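Long-range contacts in gdp-l-fucose synthetase (Naegleria fowleri, PDB 6AQZ), which binds NADP and probably catalyses the epimerisation and reduction that convert GDP-4-keto-6-deoxy-D-mannose into GDP-L-fucose: residues His83-Val88 and Val106-Asn111; Thr124-Ser129 and Arg163-Leu168; Ile260-Ser265 and Ala307-Leu312; Val264-Glu269 and Lys301-Asn306. All coordinates share one frame; numbering follows the deposited sequence.

How the contacts relate
Along the chain, contact 1 comes first, closing the excursion from the end of strand 80-83 to helix 98-118. Contact 2 follows in series and folds helix 156-179 back onto strand 123-127. The two touch, their centres 9 Å apart: His83 N lies 2.7 Å from Ile125 O, a probable hydrogen bond, and both contacts reach NADP and the second subunit. Contact 3 later joins strand 260-262 to helix 307-312, and contact 4 nests within it: 264-269 shares Val264 and Ser265 with contact 3, and 301-306 leads straight into helix 307-312. Contacts 3 and 4 touch through Cys263 and Asn306; contact 3 reaches the same sheet as contact 2 without touching it.

Contact 1 (His83-Val88 and Val106-Asn111); sequences HLAAFV and VNMNNN. With NAP (NADP nicotinamide-adenine-dinucleotide phosphate), chain G.
His83 and Asn109 are joined by a buried side-chain hydrogen bond, beside which Met108 packs on Ala85 and Phe87; the contact fixes the loop leaving strand 80-83, part of the Rossmann-type NADP site, against helix 98-118. His83 NE2 donates to Asn109 OD1 at 2.7 Å, and the N-H...O angle of 165° shows a nearly straight bond. The acceptor lies close to the plane of the imidazole, at its edge, while the amide plane stands 83° away from that of the ring. A water donates to the same OD1 and, at 2.6 Å, to Ala85 O, so Asn109 OD1 accepts two hydrogen bonds and the helix is linked to the loop backbone by a second route. On the other branch of the contact, CG of Met108 is anti to the backbone N (chi1 161°), which sends the thioether towards the loop: SD rests 3.8 Å from Ala85 CB, and CE comes within 3.5 Å of Phe87 N and 4.0 Å of Phe87 CB. NADP meets the same loop: Ala86 O approaches NADP C8A to 3.2 Å, and NADP O3D makes a weak 3.2 Å hydrogen bond to Leu84 O. The loop thus lies between the cofactor, which its backbone lines, and the helix, which Met108 and Asn109 bring against it. Around this core, OG1 of Thr30, the last residue of strand 26-30, is hydrogen-bonded to His83 ND1 and Ala85 N, His83 pairs by its backbone with Ile125 of strand 123-127, Leu165 of helix 156-179 touches both His83 and Asn109, and Trp102 of the second subunit bonds to Asn110.

Contact 2 (Thr124-Ser129 and Arg163-Leu168); sequences TISCLS and RMLDML. With NAP (NADP nicotinamide-adenine-dinucleotide phosphate), chain G.
Leu165 packs helix 156-179 on the end of strand 123-127, against Ser126 and Cys127 and against Leu128 just beyond it; this is the helix-on-sheet packing of a Rossmann-type fold, at the C-terminal end of a parallel strand where the cofactor binds. The van der Waals contacts come mainly from the two methyls of Leu165. CG is anti to the backbone N (chi1 164°), which carries the branch towards the strand: CD1 lies 3.6 Å from Ser126 CB and 3.5 Å from Ser126 OG, while CD2 meets Leu128 CD2 at 4.2 Å. A similar touch brings Leu128 CD1 to 4.1 Å from Asp166 CB, the two side chains crossing at a slant. Leu165 CD2 also packs 3.7 Å from Cys127 O, a carbonyl that accepts a hydrogen bond from Lys162 NZ, which also bonds NADP. The carboxylate of Asp166 turns to other partners, with OD2 bonded to His147 and in a salt bridge to Arg170. Met164 and Leu168 of the same segment pack on Trp102 of the second subunit. Cofactor contacts form the last group. The CB of Cys127 points away from the helix, and its SG is 3.4 Å from NADP O4D. The nicotinamide ring is approached by the chain beyond: Ser129 CB is 3.6 Å from NADP C5N, and Leu128 O comes within 3.1 Å of NADP C6N.

Contact 3 (Ile260-Ser265 and Ala307-Leu312); sequences IMLCVS and AKFLRL
Ile260 reaches from strand 260-262 to Phe309 and Lys308 of helix 307-312, crossing both side chains at a slant. The axes of strand 260-262 and helix 307-312 are 95° apart and pass within 7.4 Å. CG1 of Ile260 is anti to the backbone N (chi1 179°), extending the side chain towards the helix so that its CD1 arrives at the edge of the Phe309 ring, close to the ring plane and 3.8 Å from CD2. Leu262 comes nearest the same ring atom, its CD2 lying 4.2 Å from Phe309 CD2 in an oblique position. The backbone takes part too, as Phe309 CB sits 3.9 Å from Met261 O. Lys308 crosses Ile260 with its aliphatic part: CG is 4.0 Å from Ile260 CG1, and the chain then bends so that CE is 4.0 Å from Ile260 CA. This bend carries the ammonium past the isoleucine to hydrogen bonds with Tyr254 OH and Pro259 O. Phe309 also meets Trp249 and Phe316 edge-to-face, while Ile260 and Leu262 pack on Val188 of strand 184-194 and on helix 240-253. The arrangement is that of a short helix laid across a strand of an alpha/beta sheet, with apolar residues of the strand set against one aromatic from the helix, here on the parallel pair formed by strands 184-194 and 260-262.

Contact 4 (Val264-Glu269 and Lys301-Asn306); sequences VSEEDE and KKTSSN
Glu266 and Glu269 converge on Lys301 from different starting torsions. Glu266 has CG anti to the backbone N (chi1 -173°) and is extended beyond it, whereas CG of Glu269 lies between the backbone N and carbonyl carbon (chi1 70°) before its chain straightens; Lys301 bends twice near its tip, which turns the ammonium back to meet them. The result is a salt-bridge network around NZ. Its shortest bond, 2.9 Å, runs from Lys301 NZ to Glu266 OE2, and the donor comes from above the carboxylate, 52° out of its plane. Glu269 is held by both oxygens but weakly, with Lys301 NZ at 3.1 Å from OE2 and 3.2 Å from OE1. Lys301 NZ also donates to Thr303 OG1 at 3.2 Å, within the same segment, so four oxygens compete for three protons and some sharing is likely. The methyl CG2 of Thr303 packs against the carboxylate, 3.7 Å from Glu266 OE1. The turn that presents the two acids is closed by backbone bonds from Asp268 N to Ser265 O and from Glu269 N to Glu266 O. At the other end of the contact, the amide of Asn306 lies against the Ser265 backbone, ND2 being 3.7 Å from Ser265 N without a bond. Two loops are thus clamped together, one running from strand 260-262 to strand 270-271, the other from strand 289-292 to helix 307-312, and both lean on strand 234-239, where Gln236 touches Val264 and Thr303 and bonds Ser304 O.

Contact 1 (His83-Val88 and Val106-Asn111)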
# COMPACT_ATOMS: atom_id res chain seq x y z
N HIS A 83 -1.10 0.86 19.36
CA HIS A 83 -1.47 1.78 18.29
C HIS A 83 -2.89 1.44 17.82
O HIS A 83 -3.07 0.53 17.01
CB HIS A 83 -0.45 1.70 17.15
CG HIS A 83 -0.85 2.44 15.92
ND1 HIS A 83 -1.46 3.67 15.95
CD2 HIS A 83 -0.67 2.14 14.61
CE1 HIS A 83 -1.68 4.09 14.72
NE2 HIS A 83 -1.19 3.18 13.88
N LEU A 84 -3.89 2.14 18.36
CA LEU A 84 -5.28 1.94 17.98
C LEU A 84 -5.83 3.06 17.11
O LEU A 84 -6.88 2.88 16.49
CB LEU A 84 -6.16 1.79 19.23
CG LEU A 84 -5.74 0.73 20.28
CD1 LEU A 84 -6.68 0.78 21.49
CD2 LEU A 84 -5.67 -0.69 19.76
N ALA A 85 -5.17 4.21 17.05
CA ALA A 85 -5.73 5.32 16.30
C ALA A 85 -5.83 4.94 14.82
O ALA A 85 -4.96 4.27 14.26
CB ALA A 85 -4.84 6.55 16.45
N ALA A 86 -6.94 5.36 14.21
CA ALA A 86 -7.17 5.19 12.79
C ALA A 86 -8.20 6.22 12.35
O ALA A 86 -9.01 6.69 13.16
CB ALA A 86 -7.68 3.79 12.45
N PHE A 87 -8.21 6.52 11.06
CA PHE A 87 -9.24 7.37 10.49
C PHE A 87 -10.27 6.45 9.87
O PHE A 87 -10.00 5.77 8.88
CB PHE A 87 -8.65 8.34 9.48
CG PHE A 87 -9.69 9.11 8.74
CD1 PHE A 87 -10.36 10.14 9.34
CD2 PHE A 87 -9.99 8.78 7.42
CE1 PHE A 87 -11.33 10.84 8.65
CE2 PHE A 87 -10.96 9.48 6.72
CZ PHE A 87 -11.63 10.51 7.34
N VAL A 88 -11.45 6.39 10.49
CA VAL A 88 -12.48 5.43 10.14
C VAL A 88 -13.64 6.10 9.44
O VAL A 88 -14.62 5.43 9.09
CB VAL A 88 -12.98 4.67 11.39
CG1 VAL A 88 -11.85 3.91 12.00
CG2 VAL A 88 -13.58 5.64 12.39
N VAL A 106 -2.40 6.16 5.98
CA VAL A 106 -1.02 5.76 5.74
C VAL A 106 -0.07 6.77 6.39
O VAL A 106 1.01 6.39 6.87
CB VAL A 106 -0.73 5.57 4.23
CG1 VAL A 106 -0.49 6.93 3.48
CG2 VAL A 106 0.44 4.62 4.08
N ASN A 107 -0.47 8.05 6.48
CA ASN A 107 0.37 9.05 7.14
C ASN A 107 0.46 8.79 8.64
O ASN A 107 1.55 8.75 9.22
CB ASN A 107 -0.18 10.44 6.87
CG ASN A 107 0.15 10.93 5.48
OD1 ASN A 107 1.19 10.58 4.93
ND2 ASN A 107 -0.74 11.71 4.88
N MET A 108 -0.69 8.57 9.26
CA MET A 108 -0.73 8.26 10.69
C MET A 108 0.06 6.99 10.99
O MET A 108 0.86 6.95 11.95
CB MET A 108 -2.20 8.22 11.11
CG MET A 108 -2.59 7.51 12.36
SD MET A 108 -4.27 7.90 12.96
CE MET A 108 -5.28 8.41 11.56
N ASN A 109 -0.11 5.96 10.18
CA ASN A 109 0.61 4.70 10.44
C ASN A 109 2.11 4.85 10.24
O ASN A 109 2.90 4.40 11.08
CB ASN A 109 0.03 3.58 9.58
CG ASN A 109 -1.35 3.19 10.04
OD1 ASN A 109 -1.67 3.37 11.21
ND2 ASN A 109 -2.17 2.67 9.14
N ASN A 110 2.53 5.49 9.15
CA ASN A 110 3.96 5.72 8.94
C ASN A 110 4.56 6.52 10.10
O ASN A 110 5.63 6.17 10.63
CB ASN A 110 4.21 6.40 7.58
CG ASN A 110 3.91 5.47 6.39
OD1 ASN A 110 3.80 4.24 6.56
ND2 ASN A 110 3.72 6.05 5.20
N ASN A 111 3.88 7.58 10.54
CA ASN A 111 4.44 8.41 11.61
C ASN A 111 4.60 7.62 12.90
O ASN A 111 5.66 7.67 13.54
CB ASN A 111 3.58 9.65 11.84
CG ASN A 111 3.57 10.56 10.64
OD1 ASN A 111 4.43 10.45 9.76
ND2 ASN A 111 2.57 11.45 10.59
PA NAP G . -13.03 4.72 17.39
O1A NAP G . -13.60 5.44 16.20
O2A NAP G . -13.91 4.24 18.51
O5B NAP G . -11.82 5.61 18.08
C5B NAP G . -10.81 5.73 17.14
C4B NAP G . -9.65 6.50 17.84
O4B NAP G . -8.74 7.06 16.87
C3B NAP G . -10.19 7.66 18.77
O3B NAP G . -9.40 7.75 19.92
C2B NAP G . -9.86 8.90 17.93
O2B NAP G . -9.53 9.98 18.66
C1B NAP G . -8.49 8.39 17.32
N9A NAP G . -8.06 9.21 16.19
C8A NAP G . -8.64 9.28 14.94
N7A NAP G . -8.00 10.13 14.11
C5A NAP G . -6.96 10.64 14.87
C6A NAP G . -5.96 11.56 14.57
N6A NAP G . -5.89 12.13 13.30
N1A NAP G . -5.02 11.90 15.49
C2A NAP G . -5.16 11.28 16.70
N3A NAP G . -6.07 10.38 17.14
C4A NAP G . -6.97 10.07 16.18
O3 NAP G . -12.30 3.44 16.60
PN NAP G . -12.28 2.10 17.45
O1N NAP G . -11.67 2.24 18.80
O2N NAP G . -13.48 1.21 17.19
O5D NAP G . -11.07 1.14 16.64
C5D NAP G . -9.79 1.53 16.93
C4D NAP G . -8.92 0.52 16.21
O4D NAP G . -9.62 -0.73 16.21
C3D NAP G . -8.82 0.98 14.67
O3D NAP G . -7.52 0.78 14.22
C2D NAP G . -9.83 0.05 13.97
O2D NAP G . -9.46 -0.33 12.70
C1D NAP G . -9.74 -1.21 14.88
N1N NAP G . -10.95 -2.07 14.69
C2N NAP G . -12.20 -1.72 15.20
C3N NAP G . -13.30 -2.53 14.97
C7N NAP G . -14.63 -2.13 15.51
O7N NAP G . -15.68 -2.76 15.27
N7N NAP G . -14.73 -1.00 16.33
C4N NAP G . -13.21 -3.78 14.19
C5N NAP G . -11.84 -4.06 13.67
C6N NAP G . -10.81 -3.26 13.92
P2B NAP G . -10.92 11.11 19.14
O1X NAP G . -11.65 10.21 20.09
O2X NAP G . -10.12 12.25 19.75
O3X NAP G . -11.55 11.34 17.79
O HOH W 1 -4.19 2.69 12.30

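Contact 2 (Thr124-Ser129 and Arg163-Leu168)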
# COMPACT_ATOMS: atom_id res chain seq x y z
N THR A 124 5.44 -2.84 19.98
CA THR A 124 4.36 -2.02 19.45
C THR A 124 3.30 -2.95 18.88
O THR A 124 3.62 -3.87 18.13
CB THR A 124 4.89 -1.04 18.38
OG1 THR A 124 5.73 -0.09 19.01
CG2 THR A 124 3.75 -0.32 17.62
N ILE A 125 2.05 -2.75 19.29
CA ILE A 125 0.95 -3.57 18.79
C ILE A 125 -0.00 -2.64 18.07
O ILE A 125 -0.56 -1.73 18.69
CB ILE A 125 0.23 -4.32 19.90
CG1 ILE A 125 1.21 -5.19 20.64
CG2 ILE A 125 -0.81 -5.25 19.29
CD1 ILE A 125 0.55 -6.04 21.65
N SER A 126 -0.19 -2.88 16.78
CA SER A 126 -1.09 -2.09 15.97
C SER A 126 -2.33 -2.92 15.69
O SER A 126 -2.38 -4.11 15.99
CB SER A 126 -0.39 -1.67 14.67
OG SER A 126 0.70 -0.82 14.97
N CYS A 127 -3.31 -2.30 15.07
CA CYS A 127 -4.62 -2.91 14.95
C CYS A 127 -5.05 -2.95 13.49
O CYS A 127 -5.06 -1.92 12.82
CB CYS A 127 -5.62 -2.14 15.82
SG CYS A 127 -7.10 -3.00 16.10
N LEU A 128 -5.37 -4.14 12.98
CA LEU A 128 -5.95 -4.34 11.66
C LEU A 128 -7.46 -4.59 11.82
O LEU A 128 -8.06 -4.22 12.83
CB LEU A 128 -5.28 -5.50 10.92
CG LEU A 128 -3.76 -5.56 10.92
CD1 LEU A 128 -3.23 -6.70 10.04
CD2 LEU A 128 -3.13 -4.25 10.56
N SER A 129 -8.07 -5.23 10.83
CA SER A 129 -9.50 -5.47 10.85
C SER A 129 -9.82 -6.61 9.89
O SER A 129 -9.12 -6.80 8.88
CB SER A 129 -10.28 -4.20 10.48
OG SER A 129 -11.00 -4.37 9.28
N ARG A 163 -3.22 -3.01 5.41
CA ARG A 163 -2.21 -3.94 4.90
C ARG A 163 -0.81 -3.35 4.97
O ARG A 163 0.15 -4.06 5.32
CB ARG A 163 -2.54 -4.35 3.46
CG ARG A 163 -3.84 -5.09 3.38
CD ARG A 163 -3.94 -5.73 2.07
NE ARG A 163 -5.18 -6.47 1.91
CZ ARG A 163 -5.39 -7.28 0.89
NH1 ARG A 163 -4.42 -7.45 -0.01
NH2 ARG A 163 -6.55 -7.93 0.77
N MET A 164 -0.65 -2.08 4.60
CA MET A 164 0.67 -1.45 4.63
C MET A 164 1.13 -1.12 6.05
O MET A 164 2.34 -0.99 6.28
CB MET A 164 0.64 -0.20 3.74
CG MET A 164 0.40 -0.52 2.24
SD MET A 164 1.56 -1.79 1.60
CE MET A 164 0.50 -3.22 1.42
N LEU A 165 0.21 -1.04 7.02
CA LEU A 165 0.59 -0.97 8.43
C LEU A 165 1.23 -2.29 8.88
O LEU A 165 2.25 -2.29 9.57
CB LEU A 165 -0.63 -0.61 9.29
CG LEU A 165 -0.68 -0.78 10.83
CD1 LEU A 165 0.44 -0.03 11.52
CD2 LEU A 165 -2.05 -0.27 11.38
N ASP A 166 0.63 -3.41 8.47
CA ASP A 166 1.23 -4.71 8.72
C ASP A 166 2.60 -4.82 8.07
O ASP A 166 3.57 -5.26 8.72
CB ASP A 166 0.29 -5.81 8.23
CG ASP A 166 0.97 -7.19 8.21
OD1 ASP A 166 1.36 -7.68 9.29
OD2 ASP A 166 1.11 -7.80 7.12
N MET A 167 2.71 -4.43 6.78
CA MET A 167 4.01 -4.54 6.09
C MET A 167 5.05 -3.64 6.73
O MET A 167 6.18 -4.06 6.97
CB MET A 167 3.91 -4.22 4.59
CG MET A 167 3.18 -5.24 3.73
SD MET A 167 3.80 -6.94 3.96
CE MET A 167 5.54 -6.77 3.53
N LEU A 168 4.67 -2.40 7.07
CA LEU A 168 5.65 -1.49 7.65
C LEU A 168 6.23 -2.05 8.94
O LEU A 168 7.42 -1.87 9.22
CB LEU A 168 5.02 -0.12 7.89
CG LEU A 168 6.05 0.89 8.43
CD1 LEU A 168 7.30 0.95 7.54
CD2 LEU A 168 5.42 2.28 8.60
PA NAP G . -13.03 4.72 17.39
O1A NAP G . -13.60 5.44 16.20
O2A NAP G . -13.91 4.24 18.51
O5B NAP G . -11.82 5.61 18.08
C5B NAP G . -10.81 5.73 17.14
C4B NAP G . -9.65 6.50 17.84
O4B NAP G . -8.74 7.06 16.87
C3B NAP G . -10.19 7.66 18.77
O3B NAP G . -9.40 7.75 19.92
C2B NAP G . -9.86 8.90 17.93
O2B NAP G . -9.53 9.98 18.66
C1B NAP G . -8.49 8.39 17.32
N9A NAP G . -8.06 9.21 16.19
C8A NAP G . -8.64 9.28 14.94
N7A NAP G . -8.00 10.13 14.11
C5A NAP G . -6.96 10.64 14.87
C6A NAP G . -5.96 11.56 14.57
N6A NAP G . -5.89 12.13 13.30
N1A NAP G . -5.02 11.90 15.49
C2A NAP G . -5.16 11.28 16.70
N3A NAP G . -6.07 10.38 17.14
C4A NAP G . -6.97 10.07 16.18
O3 NAP G . -12.30 3.44 16.60
PN NAP G . -12.28 2.10 17.45
O1N NAP G . -11.67 2.24 18.80
O2N NAP G . -13.48 1.21 17.19
O5D NAP G . -11.07 1.14 16.64
C5D NAP G . -9.79 1.53 16.93
C4D NAP G . -8.92 0.52 16.21
O4D NAP G . -9.62 -0.73 16.21
C3D NAP G . -8.82 0.98 14.67
O3D NAP G . -7.52 0.78 14.22
C2D NAP G . -9.83 0.05 13.97
O2D NAP G . -9.46 -0.33 12.70
C1D NAP G . -9.74 -1.21 14.88
N1N NAP G . -10.95 -2.07 14.69
C2N NAP G . -12.20 -1.72 15.20
C3N NAP G . -13.30 -2.53 14.97
C7N NAP G . -14.63 -2.13 15.51
O7N NAP G . -15.68 -2.76 15.27
N7N NAP G . -14.73 -1.00 16.33
C4N NAP G . -13.21 -3.78 14.19
C5N NAP G . -11.84 -4.06 13.67
C6N NAP G . -10.81 -3.26 13.92
P2B NAP G . -10.92 11.11 19.14
O1X NAP G . -11.65 10.21 20.09
O2X NAP G . -10.12 12.25 19.75
O3X NAP G . -11.55 11.34 17.79

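Contact 3 (Ile260-Ser265 and Ala307-Leu312)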
# COMPACT_ATOMS: atom_id res chain seq x y z
N ILE A 260 -2.45 -11.63 14.82
CA ILE A 260 -3.25 -12.66 15.48
C ILE A 260 -4.68 -12.15 15.52
O ILE A 260 -4.94 -11.02 15.96
CB ILE A 260 -2.73 -13.01 16.88
CG1 ILE A 260 -3.61 -14.06 17.53
CG2 ILE A 260 -2.63 -11.78 17.79
CD1 ILE A 260 -3.06 -14.56 18.89
N MET A 261 -5.62 -12.97 15.06
CA MET A 261 -7.01 -12.56 15.09
C MET A 261 -7.61 -12.60 16.48
O MET A 261 -7.35 -13.50 17.28
CB MET A 261 -7.82 -13.38 14.13
CG MET A 261 -7.50 -12.77 12.83
SD MET A 261 -8.87 -12.83 11.76
CE MET A 261 -8.37 -14.36 10.96
N LEU A 262 -8.42 -11.58 16.77
CA LEU A 262 -9.20 -11.51 18.00
C LEU A 262 -10.66 -11.64 17.60
O LEU A 262 -11.26 -10.68 17.11
CB LEU A 262 -8.93 -10.20 18.72
CG LEU A 262 -7.48 -9.76 18.98
CD1 LEU A 262 -7.45 -8.50 19.88
CD2 LEU A 262 -6.65 -10.88 19.57
N CYS A 263 -11.23 -12.82 17.81
CA CYS A 263 -12.63 -13.04 17.48
C CYS A 263 -13.15 -14.20 18.31
O CYS A 263 -12.44 -14.77 19.14
CB CYS A 263 -12.84 -13.30 15.99
SG CYS A 263 -12.15 -14.84 15.43
N VAL A 264 -14.42 -14.52 18.10
CA VAL A 264 -15.06 -15.60 18.80
C VAL A 264 -15.08 -16.81 17.88
O VAL A 264 -14.83 -16.71 16.68
CB VAL A 264 -16.48 -15.22 19.26
CG1 VAL A 264 -16.43 -13.98 20.13
CG2 VAL A 264 -17.35 -14.98 18.05
N SER A 265 -15.38 -17.98 18.45
CA SER A 265 -15.46 -19.20 17.66
C SER A 265 -16.65 -19.13 16.71
O SER A 265 -17.53 -18.27 16.83
CB SER A 265 -15.60 -20.42 18.57
OG SER A 265 -16.91 -20.49 19.11
N ALA A 307 -8.46 -19.85 15.59
CA ALA A 307 -7.64 -21.00 15.93
C ALA A 307 -6.33 -20.59 16.60
O ALA A 307 -5.85 -21.28 17.50
CB ALA A 307 -7.36 -21.85 14.69
N LYS A 308 -5.72 -19.50 16.14
CA LYS A 308 -4.40 -19.15 16.67
C LYS A 308 -4.48 -18.75 18.15
O LYS A 308 -3.72 -19.25 18.99
CB LYS A 308 -3.76 -18.06 15.83
CG LYS A 308 -2.41 -17.68 16.37
CD LYS A 308 -1.39 -17.46 15.29
CE LYS A 308 -1.56 -16.13 14.62
NZ LYS A 308 -0.43 -15.84 13.71
N PHE A 309 -5.39 -17.84 18.49
CA PHE A 309 -5.54 -17.42 19.87
C PHE A 309 -6.03 -18.57 20.74
O PHE A 309 -5.56 -18.75 21.87
CB PHE A 309 -6.51 -16.22 19.94
CG PHE A 309 -6.56 -15.59 21.28
CD1 PHE A 309 -7.40 -16.09 22.27
CD2 PHE A 309 -5.75 -14.51 21.58
CE1 PHE A 309 -7.45 -15.50 23.52
CE2 PHE A 309 -5.79 -13.91 22.84
CZ PHE A 309 -6.64 -14.41 23.82
N LEU A 310 -6.94 -19.39 20.21
CA LEU A 310 -7.42 -20.54 20.97
C LEU A 310 -6.29 -21.53 21.23
O LEU A 310 -6.23 -22.15 22.29
CB LEU A 310 -8.56 -21.20 20.21
CG LEU A 310 -9.06 -22.48 20.85
CD1 LEU A 310 -9.87 -22.14 22.09
CD2 LEU A 310 -9.87 -23.28 19.86
N ARG A 311 -5.39 -21.69 20.27
CA ARG A 311 -4.24 -22.58 20.47
C ARG A 311 -3.20 -21.94 21.39
O ARG A 311 -2.57 -22.64 22.19
CB ARG A 311 -3.66 -22.97 19.11
CG ARG A 311 -2.22 -23.44 19.13
CD ARG A 311 -1.72 -23.90 17.74
NE ARG A 311 -1.50 -22.79 16.81
CZ ARG A 311 -0.44 -21.99 16.84
NH1 ARG A 311 0.51 -22.18 17.76
NH2 ARG A 311 -0.30 -21.02 15.96
N LEU A 312 -3.00 -20.62 21.29
CA LEU A 312 -1.95 -20.00 22.09
C LEU A 312 -2.42 -19.68 23.51
O LEU A 312 -1.60 -19.64 24.43
CB LEU A 312 -1.45 -18.73 21.40
CG LEU A 312 -0.60 -19.11 20.18
CD1 LEU A 312 0.02 -17.89 19.52
CD2 LEU A 312 0.47 -20.11 20.61

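Contact 4 (Val264-Glu269 and Lys301-Asn306)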
# COMPACT_ATOMS: atom_id res chain seq x y z
N VAL A 264 -14.42 -14.52 18.10
CA VAL A 264 -15.06 -15.60 18.80
C VAL A 264 -15.08 -16.81 17.88
O VAL A 264 -14.83 -16.71 16.68
CB VAL A 264 -16.48 -15.22 19.26
CG1 VAL A 264 -16.43 -13.98 20.13
CG2 VAL A 264 -17.35 -14.98 18.05
N SER A 265 -15.38 -17.98 18.45
CA SER A 265 -15.46 -19.20 17.66
C SER A 265 -16.65 -19.13 16.71
O SER A 265 -17.53 -18.27 16.83
CB SER A 265 -15.60 -20.42 18.57
OG SER A 265 -16.91 -20.49 19.11
N GLU A 266 -16.66 -20.05 15.75
CA GLU A 266 -17.79 -20.10 14.82
C GLU A 266 -19.08 -20.45 15.55
O GLU A 266 -20.15 -19.98 15.16
CB GLU A 266 -17.52 -21.10 13.70
CG GLU A 266 -18.57 -21.09 12.59
CD GLU A 266 -18.12 -21.87 11.35
OE1 GLU A 266 -16.89 -22.04 11.16
OE2 GLU A 266 -18.99 -22.30 10.57
N GLU A 267 -19.00 -21.28 16.60
CA GLU A 267 -20.21 -21.62 17.35
C GLU A 267 -20.85 -20.39 17.99
O GLU A 267 -22.07 -20.35 18.14
CB GLU A 267 -19.89 -22.66 18.43
N ASP A 268 -20.07 -19.37 18.32
CA ASP A 268 -20.57 -18.20 19.02
C ASP A 268 -21.10 -17.12 18.08
O ASP A 268 -21.41 -16.02 18.53
CB ASP A 268 -19.49 -17.62 19.95
CG ASP A 268 -19.21 -18.53 21.14
OD1 ASP A 268 -20.11 -19.27 21.56
OD2 ASP A 268 -18.08 -18.48 21.67
N GLU A 269 -21.17 -17.40 16.78
CA GLU A 269 -21.72 -16.43 15.84
C GLU A 269 -23.23 -16.25 16.07
O GLU A 269 -23.97 -17.23 16.23
CB GLU A 269 -21.44 -16.86 14.40
CG GLU A 269 -22.23 -18.09 13.96
CD GLU A 269 -21.64 -18.73 12.73
OE1 GLU A 269 -20.73 -18.11 12.13
OE2 GLU A 269 -22.08 -19.85 12.39
N LYS A 301 -22.65 -15.59 5.70
CA LYS A 301 -21.54 -15.91 6.61
C LYS A 301 -20.25 -15.24 6.14
O LYS A 301 -19.97 -15.17 4.94
CB LYS A 301 -21.34 -17.44 6.73
CG LYS A 301 -22.23 -18.11 7.80
CD LYS A 301 -22.23 -19.65 7.71
CE LYS A 301 -20.91 -20.27 8.15
NZ LYS A 301 -20.65 -20.11 9.61
N LYS A 302 -19.47 -14.76 7.10
CA LYS A 302 -18.18 -14.13 6.85
C LYS A 302 -17.23 -14.55 7.97
O LYS A 302 -16.68 -13.73 8.71
CB LYS A 302 -18.30 -12.61 6.78
N THR A 303 -17.03 -15.86 8.10
CA THR A 303 -16.38 -16.42 9.28
C THR A 303 -14.88 -16.19 9.26
O THR A 303 -14.21 -16.44 8.26
CB THR A 303 -16.67 -17.92 9.41
OG1 THR A 303 -18.09 -18.15 9.48
CG2 THR A 303 -15.99 -18.50 10.66
N SER A 304 -14.36 -15.66 10.37
CA SER A 304 -12.93 -15.56 10.62
C SER A 304 -12.54 -16.61 11.67
O SER A 304 -13.36 -17.01 12.50
CB SER A 304 -12.56 -14.14 11.05
OG SER A 304 -13.43 -13.65 12.05
N SER A 305 -11.31 -17.11 11.59
CA SER A 305 -10.84 -18.18 12.46
C SER A 305 -10.15 -17.64 13.71
O SER A 305 -9.31 -16.74 13.62
CB SER A 305 -9.87 -19.09 11.71
OG SER A 305 -9.10 -19.88 12.60
N ASN A 306 -10.51 -18.17 14.87
CA ASN A 306 -9.81 -17.86 16.11
C ASN A 306 -8.86 -18.98 16.54
O ASN A 306 -8.49 -19.05 17.71
CB ASN A 306 -10.80 -17.55 17.24
CG ASN A 306 -11.48 -18.79 17.79
OD1 ASN A 306 -11.75 -19.74 17.08
ND2 ASN A 306 -11.80 -18.74 19.09